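Local coordinates for protein hydrogenase maturation factor (Thermoanaerobacter tengcongensis, PDB 3VTH) that probably transfers the carbamoyl group of carbamoyl phosphate, at the expense of ATP, to the C-terminal cysteine of HypE during [NiFe]-hydrogenase maturation, at residues P109-C114 / S278-I283; E115-E120 / I134-C139; K221-F226 / N358-V363; A253-D258 / L308-I313; I366-T371 / R383-A388. All blocks are in the same frame, centred on the assembly; numbering follows the deposited sequence.

Contact 1 of 5, residues P109-C114 / S278-I283; sequences PDMGVC and SQRRPI. With ZN (zinc ion), chain C; PO4 (phosphate ion), chain L.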
# COMPACT_ATOMS: atom_id res chain seq x y z
N PRO A 109 -9.01 7.94 -5.33
CA PRO A 109 -7.61 8.25 -5.01
C PRO A 109 -7.08 9.43 -5.84
O PRO A 109 -7.67 9.82 -6.86
CB PRO A 109 -6.86 6.96 -5.38
CG PRO A 109 -7.92 5.87 -5.32
CD PRO A 109 -9.18 6.55 -5.80
N ASP A 110 -5.98 10.01 -5.37
CA ASP A 110 -5.18 10.98 -6.12
C ASP A 110 -4.60 10.35 -7.38
O ASP A 110 -4.13 9.21 -7.35
CB ASP A 110 -4.05 11.48 -5.23
CG ASP A 110 -4.56 12.01 -3.92
OD1 ASP A 110 -5.14 13.12 -3.93
OD2 ASP A 110 -4.44 11.30 -2.90
N MET A 111 -4.61 11.11 -8.47
CA MET A 111 -4.22 10.57 -9.77
C MET A 111 -3.13 11.38 -10.47
O MET A 111 -3.15 12.61 -10.42
CB MET A 111 -5.47 10.44 -10.68
CG MET A 111 -6.44 9.32 -10.25
SD MET A 111 -5.73 7.66 -10.43
CE MET A 111 -6.76 6.70 -9.31
N GLY A 112 -2.19 10.67 -11.12
CA GLY A 112 -1.16 11.27 -11.97
C GLY A 112 -1.72 12.04 -13.16
O GLY A 112 -2.84 11.80 -13.60
N VAL A 113 -0.93 12.99 -13.67
CA VAL A 113 -1.29 13.85 -14.79
C VAL A 113 -1.70 13.01 -16.01
O VAL A 113 -1.00 12.07 -16.39
CB VAL A 113 -0.11 14.76 -15.19
CG1 VAL A 113 -0.52 15.79 -16.26
CG2 VAL A 113 0.48 15.48 -13.96
N CYS A 114 -2.86 13.34 -16.59
CA CYS A 114 -3.33 12.66 -17.80
C CYS A 114 -2.59 13.15 -19.04
O CYS A 114 -1.92 14.19 -19.01
CB CYS A 114 -4.86 12.84 -17.99
SG CYS A 114 -5.38 14.49 -18.51
N SER A 278 0.72 3.58 -14.90
CA SER A 278 -0.63 3.82 -14.35
C SER A 278 -0.74 5.23 -13.79
O SER A 278 0.21 5.74 -13.21
CB SER A 278 -0.92 2.84 -13.22
OG SER A 278 -2.20 3.07 -12.65
N GLN A 279 -1.90 5.87 -13.94
CA GLN A 279 -2.13 7.14 -13.24
C GLN A 279 -2.04 6.99 -11.72
O GLN A 279 -1.86 7.97 -11.00
CB GLN A 279 -3.48 7.76 -13.61
CG GLN A 279 -3.48 8.53 -14.92
CD GLN A 279 -4.85 9.14 -15.17
OE1 GLN A 279 -5.76 8.45 -15.61
NE2 GLN A 279 -5.00 10.42 -14.83
N ARG A 280 -2.14 5.77 -11.20
CA ARG A 280 -1.94 5.59 -9.76
C ARG A 280 -0.50 6.01 -9.37
O ARG A 280 -0.26 6.44 -8.24
CB ARG A 280 -2.28 4.16 -9.32
CG ARG A 280 -3.73 3.72 -9.65
CD ARG A 280 -4.00 2.31 -9.06
NE ARG A 280 -5.32 1.77 -9.43
CZ ARG A 280 -6.45 1.99 -8.76
NH1 ARG A 280 -6.43 2.76 -7.67
NH2 ARG A 280 -7.60 1.44 -9.18
N ARG A 281 0.42 5.88 -10.33
CA ARG A 281 1.84 6.25 -10.16
C ARG A 281 2.44 5.81 -8.83
O ARG A 281 2.75 6.67 -7.99
CB ARG A 281 2.02 7.78 -10.35
CG ARG A 281 1.73 8.28 -11.78
CD ARG A 281 2.82 7.84 -12.74
NE ARG A 281 2.36 7.62 -14.12
CZ ARG A 281 2.90 8.17 -15.21
NH1 ARG A 281 3.92 9.02 -15.11
NH2 ARG A 281 2.43 7.86 -16.41
N PRO A 282 2.62 4.49 -8.63
CA PRO A 282 3.35 4.05 -7.45
C PRO A 282 4.86 3.96 -7.71
O PRO A 282 5.31 4.02 -8.87
CB PRO A 282 2.84 2.62 -7.26
CG PRO A 282 2.68 2.13 -8.65
CD PRO A 282 2.10 3.33 -9.39
N ILE A 283 5.61 3.81 -6.62
CA ILE A 283 6.97 3.26 -6.67
C ILE A 283 6.82 1.77 -7.04
O ILE A 283 5.99 1.08 -6.48
CB ILE A 283 7.62 3.36 -5.26
CG1 ILE A 283 7.82 4.84 -4.86
CG2 ILE A 283 8.94 2.54 -5.19
CD1 ILE A 283 7.92 5.06 -3.36
ZN ZN C . -5.82 16.01 -16.83
P PO4 L . -6.35 -0.70 -12.05
O1 PO4 L . -5.53 0.57 -11.93
O2 PO4 L . -5.53 -1.87 -11.53
O3 PO4 L . -7.62 -0.63 -11.25
O4 PO4 L . -6.67 -0.92 -13.52
O HOH W 1 -1.46 9.05 -7.68

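Contact 2 of 5, residues E115-E120 / I134-C139; sequences EDCLRE and INCTNC. With ZN (zinc ion), chain C.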
# COMPACT_ATOMS: atom_id res chain seq x y z
N GLU A 115 -2.70 12.41 -20.14
CA GLU A 115 -2.00 12.81 -21.36
C GLU A 115 -2.48 14.16 -21.95
O GLU A 115 -1.69 14.87 -22.55
CB GLU A 115 -2.03 11.70 -22.41
CG GLU A 115 -3.34 11.54 -23.16
CD GLU A 115 -3.26 10.52 -24.31
OE1 GLU A 115 -2.52 10.76 -25.29
OE2 GLU A 115 -3.95 9.48 -24.22
N ASP A 116 -3.75 14.50 -21.77
CA ASP A 116 -4.27 15.79 -22.28
C ASP A 116 -3.70 16.98 -21.51
O ASP A 116 -3.32 17.97 -22.12
CB ASP A 116 -5.80 15.86 -22.23
CG ASP A 116 -6.46 14.86 -23.16
OD1 ASP A 116 -6.11 14.82 -24.35
OD2 ASP A 116 -7.33 14.09 -22.71
N CYS A 117 -3.64 16.88 -20.18
CA CYS A 117 -3.04 17.95 -19.38
C CYS A 117 -1.55 18.08 -19.67
O CYS A 117 -1.03 19.18 -19.72
CB CYS A 117 -3.27 17.72 -17.88
SG CYS A 117 -4.99 18.07 -17.37
N LEU A 118 -0.87 16.95 -19.84
CA LEU A 118 0.55 16.95 -20.13
C LEU A 118 0.85 17.65 -21.47
O LEU A 118 1.83 18.39 -21.57
CB LEU A 118 1.12 15.52 -20.13
CG LEU A 118 2.65 15.36 -20.24
CD1 LEU A 118 3.34 16.05 -19.08
CD2 LEU A 118 3.02 13.87 -20.27
N ARG A 119 0.02 17.41 -22.47
CA ARG A 119 0.14 18.10 -23.77
C ARG A 119 -0.03 19.61 -23.59
O ARG A 119 0.77 20.38 -24.11
CB ARG A 119 -0.91 17.58 -24.77
CG ARG A 119 -0.69 18.04 -26.22
CD ARG A 119 -1.99 18.04 -27.04
NE ARG A 119 -2.77 16.82 -26.85
CZ ARG A 119 -3.85 16.72 -26.07
NH1 ARG A 119 -4.31 17.78 -25.41
NH2 ARG A 119 -4.46 15.56 -25.96
N GLU A 120 -1.06 20.02 -22.86
CA GLU A 120 -1.29 21.44 -22.58
C GLU A 120 -0.12 22.06 -21.80
O GLU A 120 0.36 23.14 -22.15
CB GLU A 120 -2.63 21.65 -21.85
CG GLU A 120 -3.87 21.39 -22.74
CD GLU A 120 -5.20 21.39 -21.97
OE1 GLU A 120 -6.26 21.19 -22.60
OE2 GLU A 120 -5.20 21.56 -20.73
N ILE A 134 -1.76 22.27 -13.22
CA ILE A 134 -2.68 21.82 -14.26
C ILE A 134 -3.32 20.47 -13.90
O ILE A 134 -2.63 19.55 -13.46
CB ILE A 134 -1.99 21.78 -15.65
CG1 ILE A 134 -3.03 21.58 -16.76
CG2 ILE A 134 -0.84 20.74 -15.69
CD1 ILE A 134 -2.46 21.88 -18.18
N ASN A 135 -4.65 20.40 -14.02
CA ASN A 135 -5.39 19.14 -13.85
C ASN A 135 -6.72 19.25 -14.61
O ASN A 135 -6.97 20.28 -15.24
CB ASN A 135 -5.64 18.83 -12.36
CG ASN A 135 -6.35 19.98 -11.63
OD1 ASN A 135 -7.08 20.78 -12.22
ND2 ASN A 135 -6.12 20.06 -10.33
N CYS A 136 -7.55 18.22 -14.55
CA CYS A 136 -8.84 18.22 -15.22
C CYS A 136 -9.69 17.15 -14.55
O CYS A 136 -9.30 16.62 -13.52
CB CYS A 136 -8.66 17.94 -16.73
SG CYS A 136 -8.11 16.26 -17.13
N THR A 137 -10.86 16.85 -15.12
CA THR A 137 -11.73 15.82 -14.53
C THR A 137 -11.09 14.43 -14.50
O THR A 137 -11.52 13.57 -13.73
CB THR A 137 -13.11 15.72 -15.23
OG1 THR A 137 -12.95 15.35 -16.60
CG2 THR A 137 -13.83 17.04 -15.17
N ASN A 138 -10.06 14.21 -15.33
CA ASN A 138 -9.43 12.89 -15.48
C ASN A 138 -8.09 12.68 -14.74
O ASN A 138 -7.46 11.61 -14.92
CB ASN A 138 -9.22 12.57 -16.98
CG ASN A 138 -10.52 12.45 -17.76
OD1 ASN A 138 -11.50 11.87 -17.28
ND2 ASN A 138 -10.52 12.98 -18.98
N CYS A 139 -7.65 13.66 -13.95
CA CYS A 139 -6.34 13.59 -13.27
C CYS A 139 -6.23 14.60 -12.12
O CYS A 139 -7.09 15.47 -11.96
CB CYS A 139 -5.20 13.83 -14.27
SG CYS A 139 -4.88 15.57 -14.77
ZN ZN C . -5.82 16.01 -16.83
O HOH W 2 -8.01 13.79 -20.04

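Contact 3 of 5, residues K221-F226 / N358-V363; sequences KGIGGF and NNRDIV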
# COMPACT_ATOMS: atom_id res chain seq x y z
N LYS A 221 6.94 20.16 -1.71
CA LYS A 221 5.54 19.89 -1.38
C LYS A 221 4.87 19.22 -2.58
O LYS A 221 4.78 19.80 -3.65
CB LYS A 221 4.78 21.16 -0.97
CG LYS A 221 3.36 20.88 -0.45
CD LYS A 221 2.70 22.14 0.06
CE LYS A 221 1.20 21.93 0.32
NZ LYS A 221 0.59 23.18 0.88
N GLY A 222 4.40 17.99 -2.38
CA GLY A 222 3.79 17.23 -3.45
C GLY A 222 2.33 17.03 -3.11
O GLY A 222 1.76 17.80 -2.33
N ILE A 223 1.76 15.96 -3.63
CA ILE A 223 0.32 15.73 -3.55
C ILE A 223 -0.05 15.31 -2.13
O ILE A 223 -0.96 15.88 -1.51
CB ILE A 223 -0.08 14.62 -4.58
CG1 ILE A 223 0.14 15.10 -6.02
CG2 ILE A 223 -1.52 14.15 -4.39
CD1 ILE A 223 -0.64 16.39 -6.37
N GLY A 224 0.68 14.33 -1.61
CA GLY A 224 0.36 13.70 -0.33
C GLY A 224 1.14 14.22 0.86
O GLY A 224 0.90 13.83 2.01
N GLY A 225 2.11 15.09 0.60
CA GLY A 225 2.91 15.68 1.65
C GLY A 225 4.24 16.11 1.08
O GLY A 225 4.38 16.23 -0.14
N PHE A 226 5.21 16.33 1.95
CA PHE A 226 6.53 16.77 1.52
C PHE A 226 7.43 15.56 1.28
O PHE A 226 7.31 14.56 1.99
CB PHE A 226 7.16 17.68 2.59
CG PHE A 226 6.66 19.10 2.54
CD1 PHE A 226 7.41 20.09 1.92
CD2 PHE A 226 5.40 19.42 3.06
CE1 PHE A 226 6.94 21.38 1.83
CE2 PHE A 226 4.93 20.73 2.99
CZ PHE A 226 5.70 21.71 2.38
N ASN A 358 3.84 25.32 -1.66
CA ASN A 358 2.72 25.88 -2.42
C ASN A 358 1.57 26.21 -1.47
O ASN A 358 1.56 25.77 -0.32
CB ASN A 358 2.29 24.96 -3.57
CG ASN A 358 1.58 23.71 -3.11
OD1 ASN A 358 0.52 23.77 -2.47
ND2 ASN A 358 2.15 22.55 -3.46
N ASN A 359 0.59 26.97 -1.95
CA ASN A 359 -0.49 27.40 -1.07
C ASN A 359 -1.79 26.63 -1.27
O ASN A 359 -2.84 27.13 -0.92
CB ASN A 359 -0.71 28.92 -1.19
CG ASN A 359 -1.08 29.35 -2.60
OD1 ASN A 359 -0.98 28.57 -3.55
ND2 ASN A 359 -1.52 30.59 -2.74
N ARG A 360 -1.74 25.42 -1.83
CA ARG A 360 -2.93 24.56 -1.86
C ARG A 360 -2.89 23.63 -0.65
O ARG A 360 -2.01 22.76 -0.56
CB ARG A 360 -3.02 23.73 -3.17
CG ARG A 360 -4.31 22.86 -3.28
CD ARG A 360 -4.41 22.07 -4.60
NE ARG A 360 -3.24 21.22 -4.82
CZ ARG A 360 -2.84 20.78 -6.02
NH1 ARG A 360 -3.52 21.10 -7.10
NH2 ARG A 360 -1.75 20.02 -6.13
N ASP A 361 -3.81 23.81 0.29
CA ASP A 361 -3.86 22.96 1.49
C ASP A 361 -3.92 21.48 1.17
O ASP A 361 -4.64 21.05 0.26
CB ASP A 361 -5.05 23.31 2.38
CG ASP A 361 -4.88 24.63 3.10
OD1 ASP A 361 -5.81 24.99 3.85
OD2 ASP A 361 -3.83 25.32 2.93
N ILE A 362 -3.13 20.70 1.89
CA ILE A 362 -3.26 19.24 1.86
C ILE A 362 -4.14 18.92 3.04
O ILE A 362 -3.79 19.22 4.19
CB ILE A 362 -1.89 18.51 1.97
CG1 ILE A 362 -1.02 18.82 0.75
CG2 ILE A 362 -2.10 16.96 2.16
CD1 ILE A 362 0.47 18.37 0.91
N VAL A 363 -5.32 18.36 2.77
CA VAL A 363 -6.25 18.00 3.81
C VAL A 363 -5.90 16.65 4.43
O VAL A 363 -5.89 16.50 5.65
CB VAL A 363 -7.72 17.96 3.28
CG1 VAL A 363 -8.68 17.57 4.39
CG2 VAL A 363 -8.09 19.36 2.68
O HOH W 3 -0.96 21.65 3.55
O HOH W 4 5.06 22.34 -4.56
O HOH W 5 0.04 20.23 -3.26

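Contact 4 of 5, residues A253-D258 / L308-I313; sequences AVMMRD and LPYAPI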
# COMPACT_ATOMS: atom_id res chain seq x y z
N ALA A 253 13.73 5.05 -2.64
CA ALA A 253 13.05 5.07 -3.92
C ALA A 253 13.55 6.25 -4.74
O ALA A 253 13.95 7.26 -4.19
CB ALA A 253 11.55 5.19 -3.71
N VAL A 254 13.52 6.11 -6.07
CA VAL A 254 14.04 7.12 -6.98
C VAL A 254 12.98 7.44 -8.03
O VAL A 254 12.23 6.55 -8.46
CB VAL A 254 15.38 6.62 -7.62
CG1 VAL A 254 15.84 7.52 -8.75
CG2 VAL A 254 16.49 6.57 -6.56
N MET A 255 12.87 8.72 -8.40
CA MET A 255 12.04 9.13 -9.51
C MET A 255 12.87 9.26 -10.78
O MET A 255 13.91 9.92 -10.77
CB MET A 255 11.34 10.46 -9.22
CG MET A 255 10.41 10.90 -10.34
SD MET A 255 9.51 12.43 -9.98
CE MET A 255 8.30 11.84 -8.81
N MET A 256 12.41 8.65 -11.86
CA MET A 256 13.06 8.79 -13.16
C MET A 256 12.09 9.41 -14.15
O MET A 256 10.89 9.41 -13.91
CB MET A 256 13.54 7.44 -13.65
CG MET A 256 14.50 6.79 -12.66
SD MET A 256 15.44 5.46 -13.39
CE MET A 256 16.26 4.83 -11.93
N ARG A 257 12.61 9.94 -15.26
CA ARG A 257 11.80 10.76 -16.15
C ARG A 257 10.79 9.97 -16.97
O ARG A 257 9.68 10.44 -17.20
CB ARG A 257 12.69 11.65 -17.04
CG ARG A 257 13.51 10.90 -18.06
CD ARG A 257 14.79 11.65 -18.45
NE ARG A 257 14.53 12.95 -19.07
CZ ARG A 257 14.77 14.12 -18.48
NH1 ARG A 257 15.29 14.18 -17.26
NH2 ARG A 257 14.49 15.24 -19.13
N ASP A 258 11.16 8.76 -17.40
CA ASP A 258 10.30 7.93 -18.25
C ASP A 258 10.76 6.48 -18.27
O ASP A 258 11.82 6.16 -17.69
CB ASP A 258 10.22 8.48 -19.70
CG ASP A 258 11.59 8.64 -20.35
OD1 ASP A 258 12.54 7.89 -20.01
OD2 ASP A 258 11.72 9.52 -21.22
N LEU A 308 7.67 7.12 -11.66
CA LEU A 308 7.70 8.11 -12.73
C LEU A 308 7.09 9.40 -12.18
O LEU A 308 6.52 9.39 -11.10
CB LEU A 308 6.90 7.58 -13.93
CG LEU A 308 7.46 6.32 -14.60
CD1 LEU A 308 6.61 5.88 -15.79
CD2 LEU A 308 8.91 6.53 -15.05
N PRO A 309 7.20 10.52 -12.92
CA PRO A 309 6.58 11.77 -12.50
C PRO A 309 5.07 11.59 -12.28
O PRO A 309 4.42 10.84 -13.04
CB PRO A 309 6.81 12.70 -13.70
CG PRO A 309 8.06 12.21 -14.32
CD PRO A 309 7.97 10.69 -14.17
N TYR A 310 4.51 12.25 -11.26
CA TYR A 310 3.07 12.13 -10.99
C TYR A 310 2.33 13.46 -10.84
O TYR A 310 1.09 13.49 -10.85
CB TYR A 310 2.78 11.20 -9.80
CG TYR A 310 3.34 11.61 -8.45
CD1 TYR A 310 4.59 11.14 -8.03
CD2 TYR A 310 2.62 12.47 -7.60
CE1 TYR A 310 5.12 11.51 -6.79
CE2 TYR A 310 3.14 12.85 -6.34
CZ TYR A 310 4.38 12.35 -5.95
OH TYR A 310 4.93 12.71 -4.73
N ALA A 311 3.07 14.55 -10.73
CA ALA A 311 2.47 15.88 -10.64
C ALA A 311 3.13 16.77 -11.69
O ALA A 311 4.25 16.47 -12.12
CB ALA A 311 2.64 16.45 -9.24
N PRO A 312 2.46 17.85 -12.11
CA PRO A 312 3.09 18.71 -13.11
C PRO A 312 4.47 19.25 -12.73
O PRO A 312 5.32 19.40 -13.61
CB PRO A 312 2.09 19.86 -13.28
CG PRO A 312 0.77 19.21 -12.95
CD PRO A 312 1.08 18.31 -11.80
N ILE A 313 4.70 19.55 -11.44
CA ILE A 313 6.01 20.03 -11.01
C ILE A 313 7.16 19.06 -11.35
O ILE A 313 8.29 19.50 -11.56
CB ILE A 313 6.07 20.40 -9.50
CG1 ILE A 313 5.60 19.22 -8.62
CG2 ILE A 313 5.24 21.68 -9.23
CD1 ILE A 313 6.11 19.29 -7.17

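Contact 5 of 5, residues I366-T371 / R383-A388; sequences IDDSVT and RARGYA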
# COMPACT_ATOMS: atom_id res chain seq x y z
N ILE A 366 -0.75 11.58 2.63
CA ILE A 366 -0.71 10.19 2.17
C ILE A 366 0.64 9.89 1.52
O ILE A 366 1.11 10.64 0.68
CB ILE A 366 -1.92 9.87 1.19
CG1 ILE A 366 -1.92 8.40 0.76
CG2 ILE A 366 -1.93 10.81 -0.03
CD1 ILE A 366 -3.32 7.90 0.21
N ASP A 367 1.27 8.80 1.94
CA ASP A 367 2.57 8.43 1.38
C ASP A 367 2.48 7.88 -0.03
O ASP A 367 1.42 7.47 -0.48
CB ASP A 367 3.22 7.38 2.29
CG ASP A 367 3.84 8.00 3.52
OD1 ASP A 367 4.83 8.76 3.38
OD2 ASP A 367 3.33 7.76 4.63
N ASP A 368 3.62 7.82 -0.72
CA ASP A 368 3.69 7.10 -1.99
C ASP A 368 3.41 5.61 -1.77
O ASP A 368 3.78 5.05 -0.73
CB ASP A 368 5.09 7.25 -2.62
CG ASP A 368 5.44 8.69 -2.94
OD1 ASP A 368 4.51 9.52 -3.11
OD2 ASP A 368 6.66 8.98 -3.00
N SER A 369 2.72 5.00 -2.73
CA SER A 369 2.52 3.55 -2.71
C SER A 369 3.80 2.85 -3.19
O SER A 369 4.60 3.46 -3.90
CB SER A 369 1.37 3.15 -3.63
OG SER A 369 0.14 3.58 -3.08
N VAL A 370 3.98 1.62 -2.75
CA VAL A 370 5.09 0.78 -3.20
C VAL A 370 4.48 -0.53 -3.67
O VAL A 370 3.75 -1.19 -2.93
CB VAL A 370 6.12 0.51 -2.06
CG1 VAL A 370 7.28 -0.37 -2.58
CG2 VAL A 370 6.66 1.85 -1.50
N THR A 371 4.77 -0.91 -4.91
CA THR A 371 4.15 -2.10 -5.48
C THR A 371 5.14 -2.90 -6.33
O THR A 371 6.31 -2.54 -6.43
CB THR A 371 2.88 -1.74 -6.26
OG1 THR A 371 2.08 -2.93 -6.42
CG2 THR A 371 3.24 -1.15 -7.64
N ARG A 383 0.21 0.23 0.48
CA ARG A 383 -0.96 0.69 -0.24
C ARG A 383 -1.31 2.09 0.24
O ARG A 383 -1.78 2.28 1.36
CB ARG A 383 -2.12 -0.30 -0.07
CG ARG A 383 -3.40 0.10 -0.84
CD ARG A 383 -4.60 -0.77 -0.42
NE ARG A 383 -5.87 -0.24 -0.97
CZ ARG A 383 -6.32 -0.54 -2.18
NH1 ARG A 383 -5.65 -1.36 -2.98
NH2 ARG A 383 -7.47 -0.02 -2.61
N ALA A 384 -1.05 3.07 -0.60
CA ALA A 384 -1.18 4.47 -0.19
C ALA A 384 -1.58 5.32 -1.39
O ALA A 384 -2.58 5.02 -2.04
CB ALA A 384 0.11 4.98 0.50
N ARG A 385 -0.82 6.38 -1.71
CA ARG A 385 -1.26 7.31 -2.76
C ARG A 385 -1.61 6.60 -4.08
O ARG A 385 -0.85 5.73 -4.55
CB ARG A 385 -0.21 8.41 -3.04
CG ARG A 385 -0.67 9.41 -4.15
CD ARG A 385 0.36 10.49 -4.47
NE ARG A 385 1.72 9.98 -4.64
CZ ARG A 385 2.18 9.33 -5.70
NH1 ARG A 385 1.40 9.09 -6.77
NH2 ARG A 385 3.45 8.92 -5.71
N GLY A 386 -2.74 6.98 -4.68
CA GLY A 386 -3.14 6.38 -5.96
C GLY A 386 -3.95 5.10 -5.83
O GLY A 386 -4.62 4.70 -6.79
N TYR A 387 -3.92 4.47 -4.65
CA TYR A 387 -4.71 3.26 -4.36
C TYR A 387 -5.74 3.53 -3.26
O TYR A 387 -6.94 3.44 -3.49
CB TYR A 387 -3.81 2.09 -3.95
CG TYR A 387 -2.94 1.56 -5.07
CD1 TYR A 387 -3.21 0.31 -5.67
CD2 TYR A 387 -1.85 2.31 -5.55
CE1 TYR A 387 -2.41 -0.17 -6.71
CE2 TYR A 387 -1.05 1.84 -6.59
CZ TYR A 387 -1.33 0.59 -7.16
OH TYR A 387 -0.50 0.12 -8.17
N ALA A 388 -5.26 3.84 -2.06
CA ALA A 388 -6.13 4.32 -1.00
C ALA A 388 -6.65 5.70 -1.38
O ALA A 388 -5.93 6.51 -1.96
CB ALA A 388 -5.38 4.38 0.33
O HOH W 6 2.64 10.88 -1.71
O HOH W 7 1.79 6.14 -5.26

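Contact 1 of 5, residues P109-C114 / S278-I283
Gln279 leaves its backbone with CG beside the backbone N (chi1 -81°) and runs straight on (chi2 -178°), which brings its amide to the carbonyl of Gly112. NE2 of Gln279 donates to O of Gly112 at 2.8 Å, with the oxygen in the amide plane. Gly112 N gives its hydrogen to Gln279 O at 2.7 Å, on a lone pair, so one glutamine grips one glycine with backbone and side chain. Glycine suits the place because the side of its CA facing Gln279 is taken up by Arg281 CG, 4.2 Å from Gly112 CA, and by Gln279 O. Met111, bent at chi2 (-67°), crosses the glutamine at about a right angle and sets SD 3.9 Å from Gln279 CB. Arg280 extends past Met111 and Pro109; its NE and NH2 hold a phosphate ion, probably from the crystallisation liquor, with NE to O1 at 2.8 Å, and NH1 goes to Gly386 O. A water ties Arg280 O to Asp110 O, and Cys114 SG binds zinc. The second hydrogen of Gln279 NE2 goes to Asn138 O in the first zinc finger. Both amide hydrogens thus go to backbone oxygens at and beside the finger, fixing the amide and joining finger to YrdC-like domain through neutral, directional bonds.

Contact 2 of 5, residues E115-E120 / I134-C139
This is the heart of the first HypF zinc finger, a Cys4 site in which two CxxC pairs hold one zinc ion. Cys117 stands on helix 115-121, while Cys136 and Cys139 begin and end a type I beta turn; Cys114, just before the helix, completes the tetrahedral set. The sulfurs of Cys117, Cys136 and Cys139 each lie 2.3 Å from the zinc. Cysteine suits all these places, since a thiolate is a soft ligand and its short side chain needs little room. The two sides deliver their sulfurs differently: on the helix SG of Cys117 lies beside its own backbone N (chi1 -74°), whereas on the turn SG of Cys136 sits between the backbone N and the carbonyl carbon (chi1 68°). Asn138 N donates to Cys136 SG at 3.4 Å, a bond that would help to spread the negative charge of the thiolate.

Beside the metal, Ile134 lays its extended branch over the helix, CG1 against Cys117 CB at 4.0 Å. The methyl CD1 continues to Glu120 CB, 3.7 Å away, and the glutamate carboxylate, close by, is held by Arg177 and Arg178 in salt bridges. An apolar branched residue fits here, packing on Cys117 CB and SG beside the metal. On a more open flank a water donates to Asp116 OD2 and accepts from Asn138 ND2, joining helix to turn, each at 2.8 Å. Ile134 CD1 also rests 3.4 Å from Cys117 O.

Contact 3 of 5, residues K221-F226 / N358-V363
Lys221 and Asn358 face each other where two strands of the sheet run out into loops, their CA atoms 6.7 Å apart, and the loops lie near each other again at Gly224 and Ile362, 7.0 Å between CA atoms. Lys221 leaves anti to its own N (chi1 -173°) and stays extended to the tip, carrying NZ across the gap. There it donates to Asn358 O and to Arg360 O, each at 3.0 Å and each met from above the carbonyl plane; a third bond, to Asn358 OD1, is weak. That same OD1 accepts from Arg360 N at 2.9 Å on a lone pair, closing an Asx turn. The lysine stem crosses the Asn358 amide at about a right angle, with CD 3.6 Å from ND2. Ile362 slides past another side of the lysine in the opposite direction, its CD1 3.5 Å from Gly222 O and 3.7 Å from Gly225 N. It packs on loop backbone, where the phi of Gly225, 156°, calls for glycine. Waters link Asn358 ND2 to the carbonyls of Lys221 and Gly222. A buried lysine is thus paid for largely by carbonyl dipoles, which, with Asp361 OD2 some way off, probably keep it protonated.

Contact 4 of 5, residues A253-D258 / L308-I313
Met255 and Tyr310 cross at about a right angle, the methyl CE of the methionine coming to 3.8 Å from ring atom CE1 of the tyrosine. Met255 reaches it by running straight from the backbone (chi1 -177°) and bending at the thioether (chi3 -75°), a flexibility that suits methionine to a filling role between loop and ring. On the way SD passes Pro309 CA at 3.9 Å, and CE also lies against Leu308 O. Met255 also touches His314 and Met318 of helix 312-320.

All this belongs to the YrdC-like domain, at the end of strand 254-255 where strand 303-307, its parallel neighbour, turns into helix 312-320. The backbone of the first segment is met by apolar atoms of the second. Pro309 sets CD against two successive carbonyls, 3.2 Å from Met256 O and 3.5 Å from Arg257 O; with no N-H to satisfy, proline can sit there without a bond. Leu308 starts away from the contact but, with CD1 extended (chi2 -180°), the other branch, CD2, comes back to Asp258 C at 3.7 Å. On the opposite side of the ring plane from Met255 CE, Arg385 makes a cation-pi contact with Tyr310, while Pro309 O accepts from Arg281 NH1.

Contact 5 of 5, residues I366-T371 / R383-A388
The tight part centres on Ser369, whose hydroxyl is set between two backbone groups of the opposite loop. OG accepts from Ala384 N at 2.8 Å and donates to Arg385 O, also at 2.8 Å, a pairing that a small hydroxyl side chain fits well. Next to it Arg385 N donates to Asp367 O at 2.8 Å, almost straight on to the carbonyl, while the methyl CB of Ala384 lies 3.0 Å from Asp367 O, so a small residue suits this tight spot. Ile366, with CG1 anti to its N (chi1 -177°), sends its chain along the Ala384-Arg385 peptide and on to Ala388, where CD1 is 4.1 Å from CB.

The other side is wetter and more polar. Arg385, bent at chi3 (46°), brings NE and NH2 side-on to a single oxygen of Asp368: NH2 is 2.9 Å from OD1 and NE 3.2 Å, both from one face of the carboxylate, whose plane stands 78° from that of the guanidinium. One water joins this OD1 to Arg385 NE and Ile366 O; another bridges Ser369 N and Arg385 O. At the far end Tyr387 OH and Thr371 CG2 touch more lightly; Thr371 OG1 bonds to Glu378, as Tyr387 OH does weakly. NH1 of Arg385 goes to Arg281 O.

The side chain of Asp367, seen as a magnesium ligand in a structure of this protein, starts away from the loop and lies about 4 Å from the magnesium ion (nearest atoms). Val370 touches the ATP analogue: the arrangement is part of the nucleotide site of the YrdC-like domain.

Contact 2 is nested within the loop that contact 1 closes, and contact 4 within that of contact 3; contact 5 comes last along the chain. Contacts 3 and 4 lie wholly in the YrdC-like domain, and contacts 3, 4 and 5 all lie where strands of its ten-stranded mixed sheet give way to loops. Contact 1 is the junction of the group: it touches each of the other four, sharing the zinc ion with contact 2, about 12 Å away between centres, and lies about 9 Å from contact 5 and 10 Å from contact 4. Contacts 2 and 5, about 21 Å apart, do not touch. The series thus runs from zinc finger to nucleotide site, binding both into one body.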